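Local coordinates for protein hyaluronidase (Thermobaculum terrenum, PDB 5DIY) that probably hydrolyses beta-linked N-acetylglucosamine from glycosylated substrates, as a family 84 glycoside hydrolase of the O-GlcNAcase type, at residues L88-E93 with A138-D143; T98-I103 with L149-S154; E333-F338 with Q342-L347; F393-T398 with L412-Q417. One frame throughout, in Å; residues are numbered along the deposited sequence.

Contact 1 (L88-E93 with A138-D143)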
loop_
_atom_site.group_PDB
_atom_site.type_symbol
_atom_site.label_atom_id
_atom_site.label_comp_id
_atom_site.label_asym_id
_atom_site.label_seq_id
_atom_site.Cartn_x
_atom_site.Cartn_y
_atom_site.Cartn_z
ATOM N N LEU C 88 2.814 27.642 -5.695
ATOM C CA LEU C 88 2.190 28.703 -4.892
ATOM C C LEU C 88 3.197 29.778 -4.500
ATOM O O LEU C 88 4.289 29.466 -4.035
ATOM C CB LEU C 88 1.553 28.133 -3.615
ATOM C CG LEU C 88 1.011 29.097 -2.548
ATOM C CD1 LEU C 88 -0.082 29.978 -3.124
ATOM C CD2 LEU C 88 0.487 28.326 -1.346
ATOM N N VAL C 89 2.808 31.035 -4.694
ATOM C CA VAL C 89 3.495 32.174 -4.094
ATOM C C VAL C 89 2.781 32.440 -2.766
ATOM O O VAL C 89 1.697 33.028 -2.740
ATOM C CB VAL C 89 3.472 33.423 -5.009
ATOM C CG1 VAL C 89 4.420 34.493 -4.473
ATOM C CG2 VAL C 89 3.845 33.050 -6.439
ATOM N N TYR C 90 3.390 31.983 -1.672
ATOM C CA TYR C 90 2.780 32.048 -0.338
ATOM C C TYR C 90 2.375 33.464 0.091
ATOM O O TYR C 90 1.298 33.652 0.651
ATOM C CB TYR C 90 3.715 31.436 0.713
ATOM C CG TYR C 90 3.876 29.936 0.598
ATOM C CD1 TYR C 90 2.917 29.072 1.123
ATOM C CD2 TYR C 90 4.986 29.378 -0.039
ATOM C CE1 TYR C 90 3.057 27.700 1.019
ATOM C CE2 TYR C 90 5.136 28.006 -0.147
ATOM C CZ TYR C 90 4.169 27.169 0.382
ATOM O OH TYR C 90 4.313 25.806 0.278
ATOM N N SER C 91 3.230 34.448 -0.195
ATOM C CA SER C 91 3.001 35.848 0.207
ATOM C C SER C 91 2.023 36.621 -0.683
ATOM O O SER C 91 1.610 37.724 -0.312
ATOM C CB SER C 91 4.333 36.610 0.269
ATOM O OG SER C 91 4.979 36.611 -0.993
ATOM N N SER C 92 1.655 36.060 -1.837
ATOM C CA SER C 92 0.808 36.758 -2.809
ATOM C C SER C 92 -0.652 36.746 -2.400
ATOM O O SER C 92 -1.262 35.681 -2.297
ATOM C CB SER C 92 0.931 36.126 -4.197
ATOM O OG SER C 92 -0.063 36.626 -5.077
ATOM N N GLU C 93 -1.215 37.940 -2.212
ATOM C CA GLU C 93 -2.643 38.105 -1.926
ATOM C C GLU C 93 -3.519 37.517 -3.042
ATOM O O GLU C 93 -4.539 36.897 -2.761
ATOM C CB GLU C 93 -2.979 39.588 -1.692
ATOM C CG GLU C 93 -2.406 40.145 -0.389
ATOM C CD GLU C 93 -2.669 41.637 -0.182
ATOM O OE1 GLU C 93 -2.523 42.425 -1.143
ATOM O OE2 GLU C 93 -3.003 42.031 0.957
ATOM N N ALA C 138 8.229 26.638 6.644
ATOM C CA ALA C 138 7.264 26.525 7.747
ATOM C C ALA C 138 6.551 27.836 8.065
ATOM O O ALA C 138 5.361 27.833 8.355
ATOM C CB ALA C 138 7.944 25.976 8.999
ATOM N N GLU C 139 7.273 28.954 7.971
ATOM C CA GLU C 139 6.716 30.284 8.259
ATOM C C GLU C 139 5.765 30.718 7.154
ATOM O O GLU C 139 4.689 31.258 7.427
ATOM C CB GLU C 139 7.826 31.338 8.426
ATOM C CG GLU C 139 8.348 31.478 9.851
ATOM C CD GLU C 139 9.506 32.469 9.980
ATOM O OE1 GLU C 139 10.237 32.381 10.989
ATOM O OE2 GLU C 139 9.692 33.333 9.088
ATOM N N ALA C 140 6.177 30.494 5.907
ATOM C CA ALA C 140 5.361 30.844 4.747
ATOM C C ALA C 140 4.042 30.078 4.788
ATOM O O ALA C 140 2.972 30.675 4.703
ATOM C CB ALA C 140 6.110 30.540 3.458
ATOM N N GLN C 141 4.145 28.758 4.949
ATOM C CA GLN C 141 2.983 27.868 5.029
ATOM C C GLN C 141 2.044 28.218 6.183
ATOM O O GLN C 141 0.825 28.276 5.996
ATOM C CB GLN C 141 3.441 26.411 5.169
ATOM C CG GLN C 141 4.052 25.858 3.894
ATOM C CD GLN C 141 4.628 24.465 4.052
ATOM O OE1 GLN C 141 4.765 23.954 5.160
ATOM N NE2 GLN C 141 4.957 23.839 2.930
ATOM N N ALA C 142 2.612 28.441 7.367
ATOM C CA ALA C 142 1.818 28.796 8.547
ATOM C C ALA C 142 1.028 30.087 8.320
ATOM O O ALA C 142 -0.159 30.153 8.642
ATOM C CB ALA C 142 2.707 28.922 9.779
ATOM N N ASP C 143 1.692 31.096 7.751
ATOM C CA ASP C 143 1.054 32.379 7.441
ATOM C C ASP C 143 -0.014 32.247 6.357
ATOM O O ASP C 143 -1.085 32.854 6.454
ATOM C CB ASP C 143 2.098 33.423 7.018
ATOM C CG ASP C 143 1.466 34.740 6.597
ATOM O OD1 ASP C 143 0.600 35.245 7.343
ATOM O OD2 ASP C 143 1.808 35.251 5.510
#
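Q141 runs alongside the ring of Y90, both side chains heading in one direction, with the tyrosine ring and the glutamine amide turned 60° from each other. The base of the ring rests on A140, with Y90 CG 3.7 Å from A140 CB, and further out Y90 CE1 comes to 3.6 Å of Q141 CG. Q141 sets its CG beside the backbone N (chi1 -71°) and then runs extended, which carries its amide along the phenol to the hydroxyl end. There Q141 NE2 donates to Y90 OH over 3.4 Å, a long, weak bond although nearly straight at 166°. From the tyrosine's own segment, L88 CG lies over one face of the Y90 ring, 4.1 Å above the plane and off toward the rim. The tyrosine belongs to a type I turn, V89 to S92, just ahead of helix 93-108. The contact thus fastens the loop after the third barrel strand, 77-82, to helix 137-153, which follows the fourth, 113-117, in the TIM barrel. The Q141 side chain lies about 9 Å from that of D119, a sugar-binding residue. All three touching residues are buried, and they meet mostly carbon against carbon, the ring on A140 CB and Q141 CG. The buried amide has its strongest partner in Y176, at OE1, and NE2 also bonds T166, so the long bond to Y90 OH is probably secondary.

Contact 2 (T98-I103 with L149-S154)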
loop_
_atom_site.group_PDB
_atom_site.type_symbol
_atom_site.label_atom_id
_atom_site.label_comp_id
_atom_site.label_asym_id
_atom_site.label_seq_id
_atom_site.Cartn_x
_atom_site.Cartn_y
_atom_site.Cartn_z
ATOM N N THR C 98 -7.257 33.147 -5.506
ATOM C CA THR C 98 -7.364 32.067 -6.485
ATOM C C THR C 98 -7.719 30.723 -5.822
ATOM O O THR C 98 -8.583 29.999 -6.320
ATOM C CB THR C 98 -6.068 31.959 -7.320
ATOM O OG1 THR C 98 -5.858 33.193 -8.024
ATOM C CG2 THR C 98 -6.128 30.798 -8.324
ATOM N N LEU C 99 -7.080 30.407 -4.696
ATOM C CA LEU C 99 -7.405 29.182 -3.949
ATOM C C LEU C 99 -8.840 29.220 -3.417
ATOM O O LEU C 99 -9.566 28.228 -3.513
ATOM C CB LEU C 99 -6.419 28.950 -2.801
ATOM C CG LEU C 99 -6.523 27.580 -2.099
ATOM C CD1 LEU C 99 -5.150 26.979 -1.847
ATOM C CD2 LEU C 99 -7.306 27.654 -0.795
ATOM N N ILE C 100 -9.249 30.374 -2.885
ATOM C CA ILE C 100 -10.616 30.559 -2.370
ATOM C C ILE C 100 -11.658 30.436 -3.486
ATOM O O ILE C 100 -12.746 29.894 -3.264
ATOM C CB ILE C 100 -10.767 31.904 -1.605
ATOM C CG1 ILE C 100 -9.908 31.908 -0.325
ATOM C CG2 ILE C 100 -12.228 32.209 -1.272
ATOM C CD1 ILE C 100 -10.380 31.010 0.802
ATOM N N ARG C 101 -11.317 30.919 -4.678
ATOM C CA ARG C 101 -12.180 30.778 -5.854
ATOM C C ARG C 101 -12.328 29.301 -6.244
ATOM O O ARG C 101 -13.433 28.833 -6.520
ATOM C CB ARG C 101 -11.607 31.594 -7.016
ATOM C CG ARG C 101 -12.605 31.990 -8.096
ATOM C CD ARG C 101 -11.959 32.845 -9.191
ATOM N NE ARG C 101 -11.088 33.888 -8.635
ATOM C CZ ARG C 101 -9.762 33.990 -8.790
ATOM N NH1 ARG C 101 -9.058 33.132 -9.537
ATOM N NH2 ARG C 101 -9.121 34.989 -8.188
ATOM N N LYS C 102 -11.211 28.573 -6.239
ATOM C CA LYS C 102 -11.195 27.135 -6.550
ATOM C C LYS C 102 -12.102 26.310 -5.626
ATOM O O LYS C 102 -12.831 25.430 -6.097
ATOM C CB LYS C 102 -9.751 26.600 -6.492
ATOM C CG LYS C 102 -9.571 25.113 -6.765
ATOM C CD LYS C 102 -10.231 24.677 -8.065
ATOM C CE LYS C 102 -9.692 23.336 -8.546
ATOM N NZ LYS C 102 -8.306 23.446 -9.087
ATOM N N ILE C 103 -12.053 26.595 -4.323
ATOM C CA ILE C 103 -12.830 25.838 -3.332
ATOM C C ILE C 103 -14.271 26.335 -3.117
ATOM O O ILE C 103 -15.058 25.634 -2.485
ATOM C CB ILE C 103 -12.096 25.718 -1.964
ATOM C CG1 ILE C 103 -11.976 27.063 -1.237
ATOM C CG2 ILE C 103 -10.710 25.107 -2.154
ATOM C CD1 ILE C 103 -11.834 26.918 0.259
ATOM N N LEU C 149 -7.646 30.305 6.677
ATOM C CA LEU C 149 -8.600 30.023 7.755
ATOM C C LEU C 149 -9.404 31.261 8.132
ATOM O O LEU C 149 -10.637 31.214 8.181
ATOM C CB LEU C 149 -7.888 29.485 9.007
ATOM C CG LEU C 149 -8.796 29.016 10.158
ATOM C CD1 LEU C 149 -9.725 27.890 9.713
ATOM C CD2 LEU C 149 -7.975 28.579 11.362
ATOM N N GLN C 150 -8.694 32.356 8.394
ATOM C CA GLN C 150 -9.325 33.633 8.740
ATOM C C GLN C 150 -10.347 34.076 7.684
ATOM O O GLN C 150 -11.429 34.546 8.040
ATOM C CB GLN C 150 -8.263 34.711 9.003
ATOM C CG GLN C 150 -7.541 34.497 10.326
ATOM C CD GLN C 150 -6.337 35.400 10.545
ATOM O OE1 GLN C 150 -5.855 36.072 9.626
ATOM N NE2 GLN C 150 -5.827 35.402 11.774
ATOM N N ARG C 151 -10.027 33.885 6.404
ATOM C CA ARG C 151 -10.985 34.139 5.319
ATOM C C ARG C 151 -12.223 33.237 5.416
ATOM O O ARG C 151 -13.350 33.719 5.309
ATOM C CB ARG C 151 -10.322 33.976 3.943
ATOM C CG ARG C 151 -11.261 34.090 2.741
ATOM C CD ARG C 151 -11.940 35.458 2.650
ATOM N NE ARG C 151 -10.956 36.500 2.367
ATOM C CZ ARG C 151 -10.416 36.738 1.173
ATOM N NH1 ARG C 151 -10.765 36.027 0.099
ATOM N NH2 ARG C 151 -9.511 37.704 1.049
ATOM N N LEU C 152 -12.009 31.935 5.610
ATOM C CA LEU C 152 -13.120 30.975 5.692
ATOM C C LEU C 152 -14.035 31.203 6.902
ATOM O O LEU C 152 -15.242 30.964 6.807
ATOM C CB LEU C 152 -12.605 29.528 5.693
ATOM C CG LEU C 152 -11.990 29.015 4.386
ATOM C CD1 LEU C 152 -11.410 27.624 4.611
ATOM C CD2 LEU C 152 -13.005 29.006 3.250
ATOM N N GLU C 153 -13.475 31.659 8.024
ATOM C CA GLU C 153 -14.289 32.008 9.205
ATOM C C GLU C 153 -15.239 33.186 8.942
ATOM O O GLU C 153 -16.305 33.264 9.553
ATOM C CB GLU C 153 -13.407 32.292 10.427
ATOM C CG GLU C 153 -12.794 31.034 11.030
ATOM C CD GLU C 153 -11.715 31.307 12.068
ATOM O OE1 GLU C 153 -11.162 32.430 12.114
ATOM O OE2 GLU C 153 -11.406 30.379 12.845
ATOM N N SER C 154 -14.846 34.077 8.026
ATOM C CA SER C 154 -15.696 35.173 7.541
ATOM C C SER C 154 -16.572 34.810 6.320
ATOM O O SER C 154 -17.221 35.689 5.753
ATOM C CB SER C 154 -14.815 36.382 7.185
ATOM O OG SER C 154 -13.935 36.713 8.251
#
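I100 lays the end of its side chain against the aliphatic part of R151, CD1 reaching R151 CG at 3.7 Å as the two chains cross obliquely. The same methyl also meets L152; the two chains pass each other, running opposite ways, with I100 CD1 and L152 CD2 4.1 Å apart. L152 CD2 is shared: I103 reaches toward it tip to tip, and I103 CD1 closes on it at 3.8 Å. To do so I103 holds CG1 in the crowded position between its backbone N and carbonyl carbon (chi1 68°), while chi2 extends CD1 outward.

These side chains bridge helices 93-108 and 137-153, neighbours on the outside of the TIM barrel that follow strands 77-82 and 113-117, the short helix 128-133 coming between them in sequence. The local axes approach to 11.6 Å and cross at -48°, so that the helices run in broadly the same sense. On the barrel side, I103 also touches F80 of strand 77-82, which ties the contact to the barrel wall.

R151 folds back at chi2 and chi3, and its guanidinium is held by a salt bridge to E97, on the helix that carries I100. Across the two segments themselves no hydrogen bond forms. The chemistry therefore grades across the contact: I103 and L152 make the buried side, and I100 passes from them to the more open side, where R151 offers its CG methylene and probably keeps its charge balanced by E97.

Contact 3 (E333-F338 with Q342-L347)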
loop_
_atom_site.group_PDB
_atom_site.type_symbol
_atom_site.label_atom_id
_atom_site.label_comp_id
_atom_site.label_asym_id
_atom_site.label_seq_id
_atom_site.Cartn_x
_atom_site.Cartn_y
_atom_site.Cartn_z
ATOM N N GLU C 333 17.196 -29.021 3.327
ATOM C CA GLU C 333 17.843 -29.784 4.407
ATOM C C GLU C 333 17.495 -31.277 4.331
ATOM O O GLU C 333 18.374 -32.120 4.490
ATOM C CB GLU C 333 17.534 -29.223 5.803
ATOM C CG GLU C 333 18.319 -29.964 6.885
ATOM C CD GLU C 333 18.411 -29.233 8.206
ATOM O OE1 GLU C 333 17.376 -28.713 8.676
ATOM O OE2 GLU C 333 19.529 -29.202 8.781
ATOM N N ASP C 334 16.229 -31.594 4.066
ATOM C CA ASP C 334 15.811 -32.986 3.838
ATOM C C ASP C 334 16.662 -33.661 2.759
ATOM O O ASP C 334 17.191 -34.752 2.973
ATOM C CB ASP C 334 14.331 -33.061 3.426
ATOM C CG ASP C 334 13.378 -32.936 4.594
ATOM O OD1 ASP C 334 13.795 -33.091 5.762
ATOM O OD2 ASP C 334 12.189 -32.689 4.332
ATOM N N PHE C 335 16.804 -32.997 1.610
ATOM C CA PHE C 335 17.645 -33.518 0.528
ATOM C C PHE C 335 19.110 -33.666 0.950
ATOM O O PHE C 335 19.748 -34.658 0.619
ATOM C CB PHE C 335 17.524 -32.660 -0.743
ATOM C CG PHE C 335 16.141 -32.645 -1.366
ATOM C CD1 PHE C 335 15.194 -33.660 -1.122
ATOM C CD2 PHE C 335 15.797 -31.632 -2.249
ATOM C CE1 PHE C 335 13.939 -33.616 -1.718
ATOM C CE2 PHE C 335 14.544 -31.600 -2.858
ATOM C CZ PHE C 335 13.617 -32.591 -2.591
ATOM N N ALA C 336 19.617 -32.714 1.726
ATOM C CA ALA C 336 20.996 -32.745 2.230
ATOM C C ALA C 336 21.247 -33.697 3.429
ATOM O O ALA C 336 22.389 -33.798 3.900
ATOM C CB ALA C 336 21.414 -31.327 2.595
ATOM N N SER C 337 20.206 -34.371 3.929
ATOM C CA SER C 337 20.307 -35.234 5.117
ATOM C C SER C 337 19.687 -36.625 4.909
ATOM O O SER C 337 19.234 -37.262 5.873
ATOM C CB SER C 337 19.630 -34.548 6.306
ATOM O OG SER C 337 20.093 -33.223 6.462
ATOM N N PHE C 338 19.683 -37.094 3.662
ATOM C CA PHE C 338 19.138 -38.407 3.272
ATOM C C PHE C 338 17.641 -38.616 3.554
ATOM O O PHE C 338 17.168 -39.748 3.649
ATOM C CB PHE C 338 20.019 -39.546 3.830
ATOM C CG PHE C 338 21.051 -40.025 2.848
ATOM C CD1 PHE C 338 22.022 -39.146 2.367
ATOM C CD2 PHE C 338 21.034 -41.336 2.367
ATOM C CE1 PHE C 338 22.964 -39.563 1.438
ATOM C CE2 PHE C 338 21.981 -41.762 1.441
ATOM C CZ PHE C 338 22.946 -40.872 0.975
ATOM N N GLN C 342 10.865 -37.478 2.331
ATOM C CA GLN C 342 10.204 -36.424 3.108
ATOM C C GLN C 342 10.222 -35.087 2.342
ATOM O O GLN C 342 9.206 -34.395 2.267
ATOM C CB GLN C 342 10.858 -36.262 4.490
ATOM C CG GLN C 342 10.777 -37.496 5.395
ATOM C CD GLN C 342 11.954 -38.470 5.239
ATOM O OE1 GLN C 342 12.407 -38.762 4.125
ATOM N NE2 GLN C 342 12.445 -38.981 6.361
ATOM N N GLY C 343 11.374 -34.748 1.762
ATOM C CA GLY C 343 11.522 -33.528 0.977
ATOM C C GLY C 343 10.645 -33.497 -0.262
ATOM O O GLY C 343 10.027 -32.473 -0.561
ATOM N N LEU C 344 10.603 -34.614 -0.986
ATOM C CA LEU C 344 9.732 -34.753 -2.157
ATOM C C LEU C 344 8.244 -34.691 -1.783
ATOM O O LEU C 344 7.458 -34.051 -2.496
ATOM C CB LEU C 344 10.037 -36.049 -2.923
ATOM C CG LEU C 344 11.370 -36.101 -3.685
ATOM C CD1 LEU C 344 11.564 -37.483 -4.291
ATOM C CD2 LEU C 344 11.445 -35.019 -4.759
ATOM N N ARG C 345 7.876 -35.333 -0.670
ATOM C CA ARG C 345 6.489 -35.314 -0.176
ATOM C C ARG C 345 6.041 -33.894 0.148
ATOM O O ARG C 345 4.955 -33.487 -0.251
ATOM C CB ARG C 345 6.314 -36.218 1.064
ATOM C CG ARG C 345 4.911 -36.193 1.675
ATOM C CD ARG C 345 4.641 -37.353 2.628
ATOM N NE ARG C 345 5.712 -37.538 3.614
ATOM C CZ ARG C 345 5.877 -36.831 4.737
ATOM N NH1 ARG C 345 5.036 -35.852 5.089
ATOM N NH2 ARG C 345 6.909 -37.108 5.529
ATOM N N THR C 346 6.888 -33.157 0.866
ATOM C CA THR C 346 6.599 -31.774 1.255
ATOM C C THR C 346 6.383 -30.892 0.033
ATOM O O THR C 346 5.427 -30.116 -0.013
ATOM C CB THR C 346 7.738 -31.182 2.103
ATOM O OG1 THR C 346 7.943 -32.000 3.259
ATOM C CG2 THR C 346 7.429 -29.756 2.545
ATOM N N LEU C 347 7.270 -31.021 -0.948
ATOM C CA LEU C 347 7.153 -30.270 -2.196
ATOM C C LEU C 347 5.862 -30.639 -2.944
ATOM O O LEU C 347 5.120 -29.748 -3.374
ATOM C CB LEU C 347 8.384 -30.517 -3.078
ATOM C CG LEU C 347 8.522 -29.706 -4.368
ATOM C CD1 LEU C 347 8.554 -28.210 -4.088
ATOM C CD2 LEU C 347 9.779 -30.143 -5.107
#
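F335 drives an edge of its ring against the backbone of the following helix, CE1 lying 3.6 Å from L344 N, which sits near the ring plane. The ring atom next to it, F335 CZ, meets the methyl L344 CD2 at 3.9 Å, and the two side chains cross at about a right angle. F335 places CG anti to its carbonyl carbon (chi1 -64°), a torsion that swings the ring toward G343 although the CB bond itself does not aim there. G343 has no side chain to meet it: a CB at this position would clash with F335 CE1 and press on D334 CB.

The two segments belong to helices 322-336 and 340-362, a helical hairpin in the alpha-helical region that follows the catalytic barrel, and the short turn between them lets D334 and G343 come within 5.2 Å at their CA atoms. A chi1 of -79° turns the D334 carboxylate to the G343 backbone, OD2 lying 3.5 Å from G343 CA. The nearby G343 N is not hydrogen-bonded to it, the angle being poor; the carboxylate is instead paired by salt bridges, OD2 with K330 and OD1 with R339. With alanine in its place, K330 and R339 would probably lose the carboxylate they share, and the space its OD2 takes beside G343 CA would no longer be filled.

K330 also bonds T346 OG1, and that hydroxyl donates to Q342 O over 2.9 Å, tilted 35° from the carbonyl plane.

Contact 4 (F393-T398 with L412-Q417)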
loop_
_atom_site.group_PDB
_atom_site.type_symbol
_atom_site.label_atom_id
_atom_site.label_comp_id
_atom_site.label_asym_id
_atom_site.label_seq_id
_atom_site.Cartn_x
_atom_site.Cartn_y
_atom_site.Cartn_z
ATOM N N PHE C 393 13.991 -33.194 -9.428
ATOM C CA PHE C 393 14.522 -33.801 -8.195
ATOM C C PHE C 393 14.220 -35.295 -8.073
ATOM O O PHE C 393 15.103 -36.068 -7.693
ATOM C CB PHE C 393 13.993 -33.097 -6.934
ATOM C CG PHE C 393 14.721 -31.829 -6.566
ATOM C CD1 PHE C 393 16.099 -31.821 -6.375
ATOM C CD2 PHE C 393 14.015 -30.647 -6.346
ATOM C CE1 PHE C 393 16.766 -30.656 -6.014
ATOM C CE2 PHE C 393 14.673 -29.483 -5.973
ATOM C CZ PHE C 393 16.052 -29.486 -5.812
ATOM N N SER C 394 12.987 -35.697 -8.385
ATOM C CA SER C 394 12.594 -37.117 -8.336
ATOM C C SER C 394 13.494 -37.994 -9.214
ATOM O O SER C 394 13.948 -39.056 -8.799
ATOM C CB SER C 394 11.138 -37.297 -8.782
ATOM O OG SER C 394 10.259 -36.459 -8.050
ATOM N N ASN C 395 13.752 -37.527 -10.429
ATOM C CA ASN C 395 14.606 -38.250 -11.368
ATOM C C ASN C 395 16.092 -38.178 -11.058
ATOM O O ASN C 395 16.838 -39.093 -11.403
ATOM C CB ASN C 395 14.307 -37.800 -12.787
ATOM C CG ASN C 395 12.943 -38.259 -13.232
ATOM O OD1 ASN C 395 12.719 -39.448 -13.354
ATOM N ND2 ASN C 395 12.019 -37.338 -13.426
ATOM N N LEU C 396 16.512 -37.103 -10.398
ATOM C CA LEU C 396 17.856 -37.018 -9.848
ATOM C C LEU C 396 18.095 -38.129 -8.814
ATOM O O LEU C 396 19.129 -38.803 -8.865
ATOM C CB LEU C 396 18.083 -35.637 -9.221
ATOM C CG LEU C 396 19.444 -35.335 -8.606
ATOM C CD1 LEU C 396 20.536 -35.385 -9.663
ATOM C CD2 LEU C 396 19.408 -33.978 -7.915
ATOM N N PHE C 397 17.141 -38.324 -7.897
ATOM C CA PHE C 397 17.306 -39.289 -6.796
ATOM C C PHE C 397 17.109 -40.753 -7.199
ATOM O O PHE C 397 17.635 -41.641 -6.523
ATOM C CB PHE C 397 16.399 -38.947 -5.599
ATOM C CG PHE C 397 16.636 -37.568 -5.018
ATOM C CD1 PHE C 397 17.931 -37.092 -4.780
ATOM C CD2 PHE C 397 15.562 -36.745 -4.689
ATOM C CE1 PHE C 397 18.137 -35.823 -4.245
ATOM C CE2 PHE C 397 15.768 -35.482 -4.157
ATOM C CZ PHE C 397 17.054 -35.018 -3.934
ATOM N N THR C 398 16.364 -41.013 -8.275
ATOM C CA THR C 398 16.222 -42.375 -8.804
ATOM C C THR C 398 17.568 -42.870 -9.336
ATOM O O THR C 398 18.077 -43.905 -8.887
ATOM C CB THR C 398 15.155 -42.448 -9.922
ATOM O OG1 THR C 398 13.907 -41.943 -9.427
ATOM C CG2 THR C 398 14.962 -43.889 -10.414
ATOM N N LEU C 412 17.746 -39.933 -16.617
ATOM C CA LEU C 412 18.625 -38.785 -16.866
ATOM C C LEU C 412 18.012 -37.832 -17.896
ATOM O O LEU C 412 18.177 -36.615 -17.789
ATOM C CB LEU C 412 20.009 -39.249 -17.347
ATOM C CG LEU C 412 21.154 -38.238 -17.209
ATOM C CD1 LEU C 412 21.501 -38.005 -15.741
ATOM C CD2 LEU C 412 22.381 -38.698 -17.984
ATOM N N GLN C 413 17.305 -38.398 -18.876
ATOM C CA GLN C 413 16.596 -37.627 -19.909
ATOM C C GLN C 413 15.535 -36.690 -19.308
ATOM O O GLN C 413 15.470 -35.512 -19.665
ATOM C CB GLN C 413 15.938 -38.573 -20.929
ATOM C CG GLN C 413 15.617 -37.936 -22.275
ATOM C CD GLN C 413 14.963 -38.917 -23.242
ATOM O OE1 GLN C 413 13.793 -39.269 -23.080
ATOM N NE2 GLN C 413 15.712 -39.361 -24.252
ATOM N N LYS C 414 14.721 -37.217 -18.394
ATOM C CA LYS C 414 13.697 -36.417 -17.711
ATOM C C LYS C 414 14.315 -35.317 -16.831
ATOM O O LYS C 414 13.757 -34.228 -16.737
ATOM C CB LYS C 414 12.766 -37.309 -16.876
ATOM C CG LYS C 414 11.912 -38.254 -17.711
ATOM C CD LYS C 414 11.286 -39.366 -16.880
ATOM C CE LYS C 414 9.969 -38.941 -16.248
ATOM N NZ LYS C 414 9.394 -40.029 -15.405
ATOM N N ALA C 415 15.457 -35.605 -16.206
ATOM C CA ALA C 415 16.183 -34.618 -15.396
ATOM C C ALA C 415 16.774 -33.494 -16.257
ATOM O O ALA C 415 16.507 -32.315 -16.003
ATOM C CB ALA C 415 17.275 -35.294 -14.582
ATOM N N LEU C 416 17.557 -33.869 -17.272
ATOM C CA LEU C 416 18.113 -32.920 -18.256
ATOM C C LEU C 416 17.046 -32.042 -18.887
ATOM O O LEU C 416 17.238 -30.839 -19.047
ATOM C CB LEU C 416 18.850 -33.653 -19.381
ATOM C CG LEU C 416 20.180 -34.327 -19.034
ATOM C CD1 LEU C 416 20.567 -35.318 -20.128
ATOM C CD2 LEU C 416 21.281 -33.300 -18.824
ATOM N N GLN C 417 15.928 -32.660 -19.248
ATOM C CA GLN C 417 14.788 -31.953 -19.833
ATOM C C GLN C 417 14.196 -30.916 -18.870
ATOM O O GLN C 417 13.811 -29.825 -19.291
ATOM C CB GLN C 417 13.727 -32.975 -20.240
ATOM C CG GLN C 417 12.480 -32.418 -20.905
ATOM C CD GLN C 417 11.601 -33.527 -21.446
ATOM O OE1 GLN C 417 10.447 -33.672 -21.039
ATOM N NE2 GLN C 417 12.148 -34.332 -22.355
#
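This is a partly buried helix-helix contact in the helical region beyond the TIM barrel, where the end of helix 373-398 meets the start of helix 412-428. Between the two helices lies the connection that includes the unmodelled residues 400-409. The backbones come near at N395 and A415, whose CA atoms are 5.6 Å apart, and their CB atoms face each other at 4.3 Å. I455 of helix 453-459 also touches A415. Beside this small centre the N395 amide lies slantwise over the aliphatic part of K414, which bends at chi3 to bring CD and CE alongside. N395 OD1 stands 3.8 Å from K414 CD. No hydrogen bond links the segments; N395 ND2 is committed to I391 O, one turn back on its own helix, a reach made possible by a chi1 of -69° and one that fixes how the amide is turned. A valine in its place would probably leave I391 O without this donor and the K414 methylenes without the flat group they lie along. The closest approach between the two side chains is at the base of the lysine, where N395 ND2 comes to 3.5 Å of K414 CB.

Overall arrangement
The four contacts form two pairs at opposite sides of the chain's centre. Contacts 1 and 2 both use helix 137-153 of the barrel, and their segments alternate along the sequence; their centres are 14 Å apart, but their nearest atoms stay about 5 Å from each other. Contacts 3 and 4, in the helical region, follow in series with centres 16 Å apart and do touch: F335 CE1 packs on F397 CE2 at 3.6 Å, and L344 meets F393 and S394. Between the pairs, centres lie 66 to 74 Å apart. Contact 1 is the one near the sugar site, the Q141 side chain about 12 Å from the bound N-acetylglucosamine; the other three lie away from it.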